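Local coordinates for aminopeptidase-like protein (Chaetomium thermophilum, PDB 5JM6) that probably works as a zinc-dependent aminopeptidase of the M18 family and assembles into a dodecamer, at residues I181-D184 and K189-V192; P289-G294 and F299-R304; H320-P325 and F506-E511; L335-E340 and L345-R350. All coordinates share one frame; numbering follows the deposited sequence.

In the fold
Interactions 1 and 2 are both beta hairpins, but they lie in different sheets, their centres about 36 Å apart. The first is partly buried, at the margin of a six-stranded antiparallel sheet, and the second is buried in a three-stranded one. Backbone bonds dominate both; a threonine hydroxyl and, weakly, one lysine add side-chain bonds to the first, glycines and phenyl rings shape the second. Interactions 3 and 4 belong to the mixed nine-stranded sheet and its surroundings. Interaction 4, its centre about 10 Å from the centre of the chain, leads from a central strand to a zinc ion, whereas interaction 3 is a surface contact built on one carboxylate. Interactions 1 and 4 both touch the second subunit.

Interaction 1: residues I181-D184 and K189-V192; sequences IVKD and KTTV
V182 and T191 face each other in a beta hairpin made by strands 174-183 and 190-196, at the edge of a six-stranded antiparallel sheet, with 190-196 the outermost strand within the chain. They form its hydrogen-bonded pair: V182 N gives to T191 O at 3.1 Å, and T191 N gives back to V182 O at 3.0 Å. Toward the turn the pairing weakens, with D184 N to K189 O stretched to 3.4 Å.

A side-chain bond reinforces the central pair. With chi1 at 59°, T191 OG1 lies between its own backbone N and carbonyl carbon, turned to the opposite strand, where it donates to V182 O at 3.1 Å. That oxygen is therefore gripped twice, by T191 N almost end-on and by the hydroxyl from above the carbonyl plane. Putting a valine in place of T191 would probably cost V182 O its second donor and leave it held by the amide alone.

Apolar contacts join I181, T190 and V192 on one face, which K183 shares. I181 CG2 meets T190 CG2 at 3.5 Å, while I181 CD1 runs beside V192 CG2 at 3.7 Å, the two side chains pointing the same way. W517 of the second subunit packs on I181 and T190, and T190 also shares backbone hydrogen bonds with that subunit, so the hairpin is part of an assembly interface.

Lysines supply the last polar links. K189 NZ bonds to L515 O of the second subunit. K183 is bent at chi2 and chi3; its NZ bonds to G188 O. T190 OG1 has two weak bonds, to E516 O of the second subunit and to K183 NZ at 3.3 Å.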
loop_
_atom_site.group_PDB
_atom_site.type_symbol
_atom_site.label_atom_id
_atom_site.label_comp_id
_atom_site.label_asym_id
_atom_site.label_seq_id
_atom_site.Cartn_x
_atom_site.Cartn_y
_atom_site.Cartn_z
ATOM N N ILE A 181 23.092 -39.649 30.808
ATOM C CA ILE A 181 24.475 -40.067 30.941
ATOM C C ILE A 181 24.780 -40.192 32.427
ATOM O O ILE A 181 24.921 -39.195 33.134
ATOM C CB ILE A 181 25.432 -39.071 30.265
ATOM C CG1 ILE A 181 24.929 -38.730 28.860
ATOM C CG2 ILE A 181 26.833 -39.637 30.202
ATOM C CD1 ILE A 181 24.854 -39.925 27.931
ATOM N N VAL A 182 24.905 -41.433 32.881
ATOM C CA VAL A 182 24.995 -41.733 34.302
ATOM C C VAL A 182 26.406 -42.165 34.666
ATOM O O VAL A 182 27.099 -42.803 33.870
ATOM C CB VAL A 182 23.968 -42.834 34.705
ATOM C CG1 VAL A 182 24.426 -43.633 35.925
ATOM C CG2 VAL A 182 22.596 -42.218 34.949
ATOM N N LYS A 183 26.831 -41.799 35.868
ATOM C CA LYS A 183 28.096 -42.260 36.397
ATOM C C LYS A 183 27.830 -43.420 37.344
ATOM O O LYS A 183 27.310 -43.223 38.441
ATOM C CB LYS A 183 28.814 -41.127 37.126
ATOM C CG LYS A 183 30.236 -41.452 37.492
ATOM C CD LYS A 183 31.002 -41.763 36.223
ATOM C CE LYS A 183 32.397 -41.171 36.241
ATOM N NZ LYS A 183 33.218 -41.676 35.104
ATOM N N ASP A 184 28.189 -44.627 36.918
ATOM C CA ASP A 184 27.944 -45.829 37.711
ATOM C C ASP A 184 28.808 -45.770 38.964
ATOM O O ASP A 184 30.033 -45.747 38.869
ATOM C CB ASP A 184 28.249 -47.085 36.883
ATOM C CG ASP A 184 27.848 -48.382 37.583
ATOM O OD1 ASP A 184 27.638 -48.391 38.814
ATOM O OD2 ASP A 184 27.751 -49.413 36.885
ATOM N N LYS A 189 32.694 -46.058 35.584
ATOM C CA LYS A 189 32.661 -45.854 34.136
ATOM C C LYS A 189 31.424 -45.057 33.735
ATOM O O LYS A 189 30.378 -45.143 34.379
ATOM C CB LYS A 189 32.680 -47.188 33.378
ATOM C CG LYS A 189 33.957 -48.024 33.517
ATOM C CD LYS A 189 35.219 -47.303 33.043
ATOM C CE LYS A 189 36.458 -48.182 33.243
ATOM N NZ LYS A 189 37.216 -48.466 31.987
ATOM N N THR A 190 31.562 -44.259 32.685
ATOM C CA THR A 190 30.442 -43.504 32.147
ATOM C C THR A 190 29.544 -44.410 31.301
ATOM O O THR A 190 30.030 -45.223 30.512
ATOM C CB THR A 190 30.942 -42.312 31.320
ATOM O OG1 THR A 190 31.909 -41.583 32.087
ATOM C CG2 THR A 190 29.797 -41.391 30.962
ATOM N N THR A 191 28.233 -44.281 31.497
ATOM C CA THR A 191 27.253 -45.141 30.842
ATOM C C THR A 191 26.060 -44.337 30.335
ATOM O O THR A 191 25.987 -43.124 30.535
ATOM C CB THR A 191 26.736 -46.237 31.796
ATOM O OG1 THR A 191 26.138 -45.624 32.945
ATOM C CG2 THR A 191 27.869 -47.152 32.244
ATOM N N VAL A 192 25.125 -45.023 29.685
ATOM C CA VAL A 192 23.920 -44.394 29.153
ATOM C C VAL A 192 22.691 -45.213 29.537
ATOM O O VAL A 192 22.682 -46.432 29.384
ATOM C CB VAL A 192 23.979 -44.255 27.615
ATOM C CG1 VAL A 192 22.744 -43.541 27.096
ATOM C CG2 VAL A 192 25.239 -43.520 27.189
#

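Interaction 2: residues P289-G294 and F299-R304; sequences PATVGG and FIFAGR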
loop_
_atom_site.group_PDB
_atom_site.type_symbol
_atom_site.label_atom_id
_atom_site.label_comp_id
_atom_site.label_asym_id
_atom_site.label_seq_id
_atom_site.Cartn_x
_atom_site.Cartn_y
_atom_site.Cartn_z
ATOM N N PRO A 289 -1.583 -42.241 23.462
ATOM C CA PRO A 289 -1.233 -43.497 22.792
ATOM C C PRO A 289 -1.635 -43.504 21.327
ATOM O O PRO A 289 -2.552 -42.787 20.926
ATOM C CB PRO A 289 -2.035 -44.553 23.563
ATOM C CG PRO A 289 -2.382 -43.918 24.855
ATOM C CD PRO A 289 -2.512 -42.453 24.583
ATOM N N ALA A 290 -0.934 -44.309 20.538
ATOM C CA ALA A 290 -1.378 -44.620 19.192
ATOM C C ALA A 290 -2.657 -45.438 19.284
ATOM O O ALA A 290 -2.848 -46.200 20.231
ATOM C CB ALA A 290 -0.306 -45.378 18.435
ATOM N N THR A 291 -3.531 -45.282 18.299
ATOM C CA THR A 291 -4.818 -45.956 18.328
ATOM C C THR A 291 -5.332 -46.233 16.928
ATOM O O THR A 291 -4.822 -45.697 15.946
ATOM C CB THR A 291 -5.875 -45.129 19.080
ATOM O OG1 THR A 291 -7.103 -45.864 19.141
ATOM C CG2 THR A 291 -6.118 -43.809 18.365
ATOM N N VAL A 292 -6.343 -47.087 16.844
ATOM C CA VAL A 292 -7.073 -47.260 15.604
ATOM C C VAL A 292 -8.354 -46.446 15.704
ATOM O O VAL A 292 -8.885 -46.239 16.797
ATOM C CB VAL A 292 -7.389 -48.733 15.302
ATOM C CG1 VAL A 292 -6.105 -49.501 15.037
ATOM C CG2 VAL A 292 -8.169 -49.357 16.445
ATOM N N GLY A 293 -8.816 -45.937 14.569
ATOM C CA GLY A 293 -9.944 -45.028 14.564
ATOM C C GLY A 293 -10.755 -45.059 13.287
ATOM O O GLY A 293 -10.414 -45.751 12.328
ATOM N N GLY A 294 -11.834 -44.286 13.279
ATOM C CA GLY A 294 -12.777 -44.307 12.180
ATOM C C GLY A 294 -13.924 -45.237 12.511
ATOM O O GLY A 294 -13.827 -46.048 13.433
ATOM N N PHE A 299 -8.393 -46.497 10.328
ATOM C CA PHE A 299 -7.366 -45.478 10.519
ATOM C C PHE A 299 -6.454 -45.826 11.679
ATOM O O PHE A 299 -6.862 -46.513 12.609
ATOM C CB PHE A 299 -7.990 -44.106 10.786
ATOM C CG PHE A 299 -8.766 -43.547 9.636
ATOM C CD1 PHE A 299 -8.208 -43.472 8.372
ATOM C CD2 PHE A 299 -10.058 -43.088 9.823
ATOM C CE1 PHE A 299 -8.926 -42.951 7.318
ATOM C CE2 PHE A 299 -10.779 -42.571 8.774
ATOM C CZ PHE A 299 -10.213 -42.509 7.518
ATOM N N ILE A 300 -5.208 -45.375 11.602
ATOM C CA ILE A 300 -4.338 -45.354 12.769
ATOM C C ILE A 300 -3.996 -43.906 13.107
ATOM O O ILE A 300 -3.493 -43.169 12.262
ATOM C CB ILE A 300 -3.048 -46.164 12.545
ATOM C CG1 ILE A 300 -3.361 -47.660 12.538
ATOM C CG2 ILE A 300 -2.031 -45.865 13.634
ATOM C CD1 ILE A 300 -2.181 -48.528 12.168
ATOM N N PHE A 301 -4.296 -43.498 14.337
ATOM C CA PHE A 301 -3.944 -42.163 14.806
ATOM C C PHE A 301 -2.721 -42.243 15.706
ATOM O O PHE A 301 -2.776 -42.835 16.785
ATOM C CB PHE A 301 -5.102 -41.514 15.570
ATOM C CG PHE A 301 -6.392 -41.461 14.804
ATOM C CD1 PHE A 301 -6.398 -41.356 13.423
ATOM C CD2 PHE A 301 -7.604 -41.512 15.472
ATOM C CE1 PHE A 301 -7.591 -41.309 12.726
ATOM C CE2 PHE A 301 -8.798 -41.465 14.781
ATOM C CZ PHE A 301 -8.791 -41.362 13.406
ATOM N N ALA A 302 -1.617 -41.658 15.260
ATOM C CA ALA A 302 -0.396 -41.650 16.052
ATOM C C ALA A 302 0.505 -40.494 15.650
ATOM O O ALA A 302 0.412 -39.981 14.535
ATOM C CB ALA A 302 0.340 -42.970 15.905
ATOM N N GLY A 303 1.377 -40.091 16.566
ATOM C CA GLY A 303 2.374 -39.081 16.275
ATOM C C GLY A 303 3.717 -39.713 15.977
ATOM O O GLY A 303 3.930 -40.886 16.284
ATOM N N ARG A 304 4.619 -38.920 15.399
ATOM C CA ARG A 304 5.964 -39.351 15.002
ATOM C C ARG A 304 5.943 -40.385 13.885
ATOM O O ARG A 304 6.834 -41.232 13.799
ATOM C CB ARG A 304 6.737 -39.919 16.192
ATOM C CG ARG A 304 6.702 -39.060 17.432
ATOM C CD ARG A 304 7.232 -39.836 18.622
ATOM N NE ARG A 304 6.200 -40.666 19.235
ATOM C CZ ARG A 304 5.256 -40.197 20.044
ATOM N NH1 ARG A 304 5.212 -38.904 20.331
ATOM N NH2 ARG A 304 4.354 -41.019 20.566
#
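T291 and F301 pair through two backbone hydrogen bonds, T291 N to F301 O at 3.0 Å and F301 N to T291 O at 2.8 Å. G293 and F299 repeat the pattern in this beta hairpin, with G293 N to F299 O at 2.8 Å and F299 N to G293 O at 2.9 Å. The side chains of T291 and F301 lie side by side, the methyl T291 CG2 resting 3.8 Å from F301 CB. Because F301 CG stands beside its own backbone N (chi1 -55°), the ring reaches along to G293, whose N lies over one face and whose CA comes 3.7 Å from F301 CE2. On the other face of the sheet V292 and I300 cross. Nearer the open end A290 CB meets A302 CB at 3.6 Å.

Further out, strand 489-492 adds the third strand of a small antiparallel sheet, T491 bonding to the backbone of I300 and A489 to that of A302, while M490 packs on both phenylalanines. Helix 55-64 covers A290 and V292. W199 NE1 of the third subunit bonds to G294 O.

G294 has backbone angles that suit glycine. The join thus rests on backbone bonds and apolar carbon, with the F301 ring lying against the bare backbone of G293.

Interaction 3: residues H320-P325 and F506-E511; sequences HAKRAP and FLDFWE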
loop_
_atom_site.group_PDB
_atom_site.type_symbol
_atom_site.label_atom_id
_atom_site.label_comp_id
_atom_site.label_asym_id
_atom_site.label_seq_id
_atom_site.Cartn_x
_atom_site.Cartn_y
_atom_site.Cartn_z
ATOM N N HIS A 320 11.103 -60.944 8.989
ATOM C CA HIS A 320 10.219 -61.919 8.352
ATOM C C HIS A 320 10.708 -62.434 6.993
ATOM O O HIS A 320 10.006 -63.197 6.332
ATOM C CB HIS A 320 8.817 -61.329 8.211
ATOM C CG HIS A 320 8.067 -61.255 9.505
ATOM N ND1 HIS A 320 7.057 -62.133 9.832
ATOM C CD2 HIS A 320 8.192 -60.417 10.562
ATOM C CE1 HIS A 320 6.586 -61.835 11.030
ATOM N NE2 HIS A 320 7.257 -60.796 11.494
ATOM N N ALA A 321 11.894 -62.012 6.569
ATOM C CA ALA A 321 12.405 -62.407 5.259
ATOM C C ALA A 321 12.783 -63.887 5.214
ATOM O O ALA A 321 13.069 -64.497 6.245
ATOM C CB ALA A 321 13.601 -61.549 4.878
ATOM N N LYS A 322 12.772 -64.459 4.012
ATOM C CA LYS A 322 13.257 -65.820 3.807
ATOM C C LYS A 322 14.745 -65.914 4.107
ATOM O O LYS A 322 15.483 -64.954 3.882
ATOM C CB LYS A 322 13.030 -66.282 2.362
ATOM C CG LYS A 322 11.599 -66.564 1.942
ATOM C CD LYS A 322 11.585 -67.085 0.504
ATOM C CE LYS A 322 10.243 -66.867 -0.179
ATOM N NZ LYS A 322 10.312 -67.147 -1.644
ATOM N N ARG A 323 15.188 -67.047 4.643
ATOM C CA ARG A 323 16.555 -67.463 4.375
ATOM C C ARG A 323 16.502 -68.787 3.631
ATOM O O ARG A 323 16.531 -69.854 4.246
ATOM C CB ARG A 323 17.358 -67.618 5.669
ATOM C CG ARG A 323 17.350 -66.410 6.590
ATOM C CD ARG A 323 18.472 -66.535 7.610
ATOM N NE ARG A 323 18.446 -67.837 8.272
ATOM C CZ ARG A 323 19.520 -68.460 8.746
ATOM N NH1 ARG A 323 20.716 -67.905 8.629
ATOM N NH2 ARG A 323 19.398 -69.644 9.330
ATOM N N ALA A 324 16.563 -68.716 2.310
ATOM C CA ALA A 324 16.524 -69.913 1.492
ATOM C C ALA A 324 17.955 -70.379 1.356
ATOM O O ALA A 324 18.872 -69.563 1.421
ATOM C CB ALA A 324 15.896 -69.633 0.130
ATOM N N PRO A 325 18.165 -71.690 1.185
ATOM C CA PRO A 325 19.545 -72.158 1.028
ATOM C C PRO A 325 20.182 -71.636 -0.258
ATOM O O PRO A 325 21.403 -71.670 -0.402
ATOM C CB PRO A 325 19.396 -73.683 0.997
ATOM C CG PRO A 325 18.001 -73.915 0.525
ATOM C CD PRO A 325 17.191 -72.793 1.103
ATOM N N PHE A 506 10.591 -57.300 -1.634
ATOM C CA PHE A 506 11.806 -56.780 -2.248
ATOM C C PHE A 506 13.043 -57.563 -1.809
ATOM O O PHE A 506 13.801 -58.047 -2.649
ATOM C CB PHE A 506 11.966 -55.294 -1.923
ATOM C CG PHE A 506 13.347 -54.762 -2.173
ATOM C CD1 PHE A 506 13.786 -54.507 -3.462
ATOM C CD2 PHE A 506 14.202 -54.506 -1.115
ATOM C CE1 PHE A 506 15.057 -54.015 -3.688
ATOM C CE2 PHE A 506 15.472 -54.013 -1.334
ATOM C CZ PHE A 506 15.902 -53.766 -2.623
ATOM N N LEU A 507 13.244 -57.694 -0.501
ATOM C CA LEU A 507 14.407 -58.413 0.007
ATOM C C LEU A 507 14.415 -59.862 -0.478
ATOM O O LEU A 507 15.468 -60.400 -0.817
ATOM C CB LEU A 507 14.453 -58.361 1.538
ATOM C CG LEU A 507 14.577 -56.972 2.177
ATOM C CD1 LEU A 507 14.351 -57.049 3.676
ATOM C CD2 LEU A 507 15.925 -56.331 1.877
ATOM N N ASP A 508 13.243 -60.485 -0.541
ATOM C CA ASP A 508 13.169 -61.884 -0.951
ATOM C C ASP A 508 13.331 -62.072 -2.462
ATOM O O ASP A 508 13.933 -63.050 -2.901
ATOM C CB ASP A 508 11.847 -62.515 -0.494
ATOM C CG ASP A 508 11.784 -62.723 1.011
ATOM O OD1 ASP A 508 12.802 -62.489 1.696
ATOM O OD2 ASP A 508 10.716 -63.139 1.507
ATOM N N PHE A 509 12.762 -61.170 -3.257
ATOM C CA PHE A 509 12.770 -61.351 -4.708
ATOM C C PHE A 509 13.799 -60.564 -5.528
ATOM O O PHE A 509 13.885 -60.772 -6.738
ATOM C CB PHE A 509 11.382 -61.039 -5.265
ATOM C CG PHE A 509 10.372 -62.118 -5.007
ATOM C CD1 PHE A 509 10.481 -63.348 -5.633
ATOM C CD2 PHE A 509 9.307 -61.899 -4.150
ATOM C CE1 PHE A 509 9.551 -64.345 -5.403
ATOM C CE2 PHE A 509 8.372 -62.890 -3.917
ATOM C CZ PHE A 509 8.495 -64.114 -4.544
ATOM N N TRP A 510 14.576 -59.684 -4.901
ATOM C CA TRP A 510 15.472 -58.823 -5.678
ATOM C C TRP A 510 16.447 -59.620 -6.541
ATOM O O TRP A 510 16.605 -59.334 -7.728
ATOM C CB TRP A 510 16.265 -57.878 -4.774
ATOM C CG TRP A 510 17.537 -57.418 -5.424
ATOM C CD1 TRP A 510 18.809 -57.728 -5.041
ATOM C CD2 TRP A 510 17.661 -56.596 -6.594
ATOM N NE1 TRP A 510 19.717 -57.138 -5.886
ATOM C CE2 TRP A 510 19.038 -56.440 -6.849
ATOM C CE3 TRP A 510 16.742 -55.973 -7.445
ATOM C CZ2 TRP A 510 19.518 -55.684 -7.918
ATOM C CZ3 TRP A 510 17.222 -55.225 -8.507
ATOM C CH2 TRP A 510 18.597 -55.087 -8.733
ATOM N N GLU A 511 17.084 -60.624 -5.945
ATOM C CA GLU A 511 18.088 -61.419 -6.649
ATOM C C GLU A 511 17.494 -62.132 -7.859
ATOM O O GLU A 511 18.111 -62.183 -8.924
ATOM C CB GLU A 511 18.728 -62.439 -5.702
ATOM C CG GLU A 511 19.677 -63.419 -6.388
ATOM C CD GLU A 511 20.310 -64.412 -5.425
ATOM O OE1 GLU A 511 21.437 -64.875 -5.707
ATOM O OE2 GLU A 511 19.685 -64.734 -4.392
#
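D508 turns its carboxylate onto the backbone of K322, and K322 N bonds to D508 OD1 at 3.0 Å. The approach is on the syn side but 30° out of the carboxylate plane, and K322 N makes only a weak bond to D508 OD2 at 3.5 Å. The aspartate's CG lies anti to its carbonyl carbon (chi1 -71°), a setting that carries both oxygens across to the loop. D508 OD1 also touches A321 CB at 3.4 Å.

K322 crosses D508 at about a right angle. K322 CG passes 3.6 Å from D508 OD2, and beyond CG the lysine chain runs extended, leaving K322 NZ 5.1 Å from D508 OD2, too far for a salt bridge.

The contact ties the loop between helix 305-320 and strand 330-336 to helix 495-514, which packs against strand 127-133 of the mixed central sheet through F506 and L507; this is the alpha/beta fold of the zinc exopeptidases.

K331 NZ forms a salt bridge with D508 OD1, and K504 NZ with D508 OD2. With an alanine in place of D508, K322 N would probably lose its acceptor and the two lysines their common counter-charge. K331 NZ also bonds to K322 O, while K504 NZ also reaches H320 O.

Interaction 4: residues L335-E340 and L345-R350; sequences LFDDEE and LRQGAR. With ZN (zinc ion), chain G.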
loop_
_atom_site.group_PDB
_atom_site.type_symbol
_atom_site.label_atom_id
_atom_site.label_comp_id
_atom_site.label_asym_id
_atom_site.label_seq_id
_atom_site.Cartn_x
_atom_site.Cartn_y
_atom_site.Cartn_z
ATOM N N LEU A 335 18.661 -48.057 9.411
ATOM C CA LEU A 335 17.830 -47.025 10.015
ATOM C C LEU A 335 18.710 -45.914 10.572
ATOM O O LEU A 335 19.543 -46.148 11.447
ATOM C CB LEU A 335 16.942 -47.616 11.114
ATOM C CG LEU A 335 16.036 -48.771 10.676
ATOM C CD1 LEU A 335 15.127 -49.216 11.811
ATOM C CD2 LEU A 335 15.224 -48.382 9.451
ATOM N N PHE A 336 18.489 -44.698 10.083
ATOM C CA PHE A 336 19.372 -43.573 10.364
ATOM C C PHE A 336 18.697 -42.538 11.245
ATOM O O PHE A 336 17.475 -42.489 11.362
ATOM C CB PHE A 336 19.832 -42.884 9.076
ATOM C CG PHE A 336 20.611 -43.765 8.154
ATOM C CD1 PHE A 336 21.965 -43.974 8.349
ATOM C CD2 PHE A 336 19.991 -44.370 7.076
ATOM C CE1 PHE A 336 22.684 -44.783 7.492
ATOM C CE2 PHE A 336 20.702 -45.178 6.216
ATOM C CZ PHE A 336 22.050 -45.385 6.423
ATOM N N ASP A 337 19.527 -41.726 11.880
ATOM C CA ASP A 337 19.083 -40.604 12.684
ATOM C C ASP A 337 19.317 -39.311 11.900
ATOM O O ASP A 337 20.166 -39.273 11.007
ATOM C CB ASP A 337 19.823 -40.581 14.025
ATOM C CG ASP A 337 19.354 -39.469 14.945
ATOM O OD1 ASP A 337 18.325 -38.825 14.647
ATOM O OD2 ASP A 337 20.019 -39.242 15.977
ATOM N N ASP A 338 18.516 -38.289 12.204
ATOM C CA ASP A 338 18.702 -36.918 11.707
ATOM C C ASP A 338 18.421 -36.640 10.225
ATOM O O ASP A 338 19.169 -35.897 9.598
ATOM C CB ASP A 338 20.143 -36.460 11.984
ATOM C CG ASP A 338 20.517 -36.550 13.445
ATOM O OD1 ASP A 338 19.659 -36.273 14.304
ATOM O OD2 ASP A 338 21.673 -36.912 13.733
ATOM N N GLU A 339 17.361 -37.212 9.662
ATOM C CA GLU A 339 17.029 -36.936 8.260
ATOM C C GLU A 339 16.292 -35.612 8.081
ATOM O O GLU A 339 16.363 -34.981 7.022
ATOM C CB GLU A 339 16.200 -38.078 7.672
ATOM C CG GLU A 339 15.744 -37.878 6.229
ATOM C CD GLU A 339 14.397 -37.179 6.128
ATOM O OE1 GLU A 339 14.177 -36.440 5.147
ATOM O OE2 GLU A 339 13.561 -37.366 7.036
ATOM N N GLU A 340 15.581 -35.206 9.125
ATOM C CA GLU A 340 14.853 -33.950 9.137
ATOM C C GLU A 340 15.834 -32.757 9.221
ATOM O O GLU A 340 15.446 -31.605 9.025
ATOM C CB GLU A 340 13.859 -33.943 10.311
ATOM C CG GLU A 340 12.941 -35.192 10.440
ATOM C CD GLU A 340 11.633 -35.070 9.674
ATOM O OE1 GLU A 340 11.156 -33.931 9.510
ATOM O OE2 GLU A 340 11.061 -36.110 9.283
ATOM N N LEU A 345 25.363 -35.986 9.779
ATOM C CA LEU A 345 26.415 -35.994 10.762
ATOM C C LEU A 345 26.601 -37.486 11.035
ATOM O O LEU A 345 26.020 -38.306 10.321
ATOM C CB LEU A 345 26.089 -35.133 11.986
ATOM C CG LEU A 345 25.884 -33.636 12.145
ATOM C CD1 LEU A 345 25.459 -33.536 13.555
ATOM C CD2 LEU A 345 27.150 -32.848 11.990
ATOM N N ARG A 346 27.398 -37.838 12.038
ATOM C CA ARG A 346 27.956 -39.186 12.174
ATOM C C ARG A 346 26.959 -40.330 11.931
ATOM O O ARG A 346 27.290 -41.321 11.276
ATOM C CB ARG A 346 28.569 -39.319 13.570
ATOM C CG ARG A 346 29.185 -40.661 13.904
ATOM C CD ARG A 346 29.548 -40.695 15.381
ATOM N NE ARG A 346 30.111 -41.971 15.814
ATOM C CZ ARG A 346 29.699 -42.637 16.888
ATOM N NH1 ARG A 346 28.713 -42.152 17.631
ATOM N NH2 ARG A 346 30.268 -43.788 17.218
ATOM N N GLN A 347 25.737 -40.176 12.432
ATOM C CA GLN A 347 24.709 -41.205 12.292
ATOM C C GLN A 347 23.732 -40.957 11.133
ATOM O O GLN A 347 22.802 -41.737 10.926
ATOM C CB GLN A 347 23.935 -41.338 13.603
ATOM C CG GLN A 347 24.828 -41.431 14.830
ATOM C CD GLN A 347 25.130 -40.073 15.441
ATOM O OE1 GLN A 347 24.278 -39.185 15.456
ATOM N NE2 GLN A 347 26.349 -39.905 15.943
ATOM N N GLY A 348 23.938 -39.874 10.388
ATOM C CA GLY A 348 23.057 -39.519 9.285
ATOM C C GLY A 348 23.277 -40.335 8.020
ATOM O O GLY A 348 24.240 -41.095 7.925
ATOM N N ALA A 349 22.393 -40.161 7.039
ATOM C CA ALA A 349 22.376 -41.011 5.845
ATOM C C ALA A 349 23.444 -40.660 4.805
ATOM O O ALA A 349 23.896 -41.524 4.068
ATOM C CB ALA A 349 20.998 -40.970 5.200
ATOM N N ARG A 350 23.845 -39.401 4.725
ATOM C CA ARG A 350 24.955 -39.045 3.845
ATOM C C ARG A 350 26.281 -39.072 4.629
ATOM O O ARG A 350 27.266 -38.451 4.230
ATOM C CB ARG A 350 24.691 -37.718 3.110
ATOM C CG ARG A 350 23.996 -36.647 3.902
ATOM C CD ARG A 350 23.448 -35.520 3.033
ATOM N NE ARG A 350 24.359 -35.105 1.971
ATOM C CZ ARG A 350 24.454 -33.858 1.528
ATOM N NH1 ARG A 350 23.737 -32.904 2.098
ATOM N NH2 ARG A 350 25.296 -33.555 0.551
HETATM ZN ZN ZN G . 9.666 -35.417 8.281
#
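F336 turns its side chain to the loop at Q347-A349. From the start, F336 CB lies 3.7 Å from Q347 O. CG is set beside the backbone N, anti to the carbonyl carbon (chi1 -61°), and brings the ring against A349. On one flank, F336 CD1 meets Q347 O at 3.5 Å, the oxygen lying at the ring edge and in its plane, while G348 O approaches F336 CD1 obliquely at 3.7 Å. Farther along that flank F336 CE1 comes near G348 O and A349 CA. On the other flank F336 CD2 touches A349 CB at 4.0 Å. Over one face sits A349 CA, a CH-pi contact 4.0 Å from the ring centroid of F336 and only 14° off the normal. Beyond the two segments, the side chain packs on F353 and L354 of helix 353-368 and on A131 of strand 127-133.

Q347 O, at the ring edge, is also a backbone acceptor: it takes a weak bond from D337 N at 3.4 Å and a further hydrogen bond with S111 OG. It belongs to a type I turn from L345 to G348, which G348 N closes onto L345 O. Beside it, G348 CA makes a CH...O contact with D337 O.

Past this packing the chain leaves the strand and runs to E340, which grips the zinc ion with both oxygens, E340 OE1 at 2.4 Å and E340 OE2 at 1.9 Å. D306 and H485 complete that ion's ligands, and D306 also binds the neighbouring zinc together with H133 and D391. A glutamate ligand just after a strand of the central sheet, in a two-zinc centre bridged by an aspartate, is typical of the co-catalytic metal site of M18 aminopeptidases.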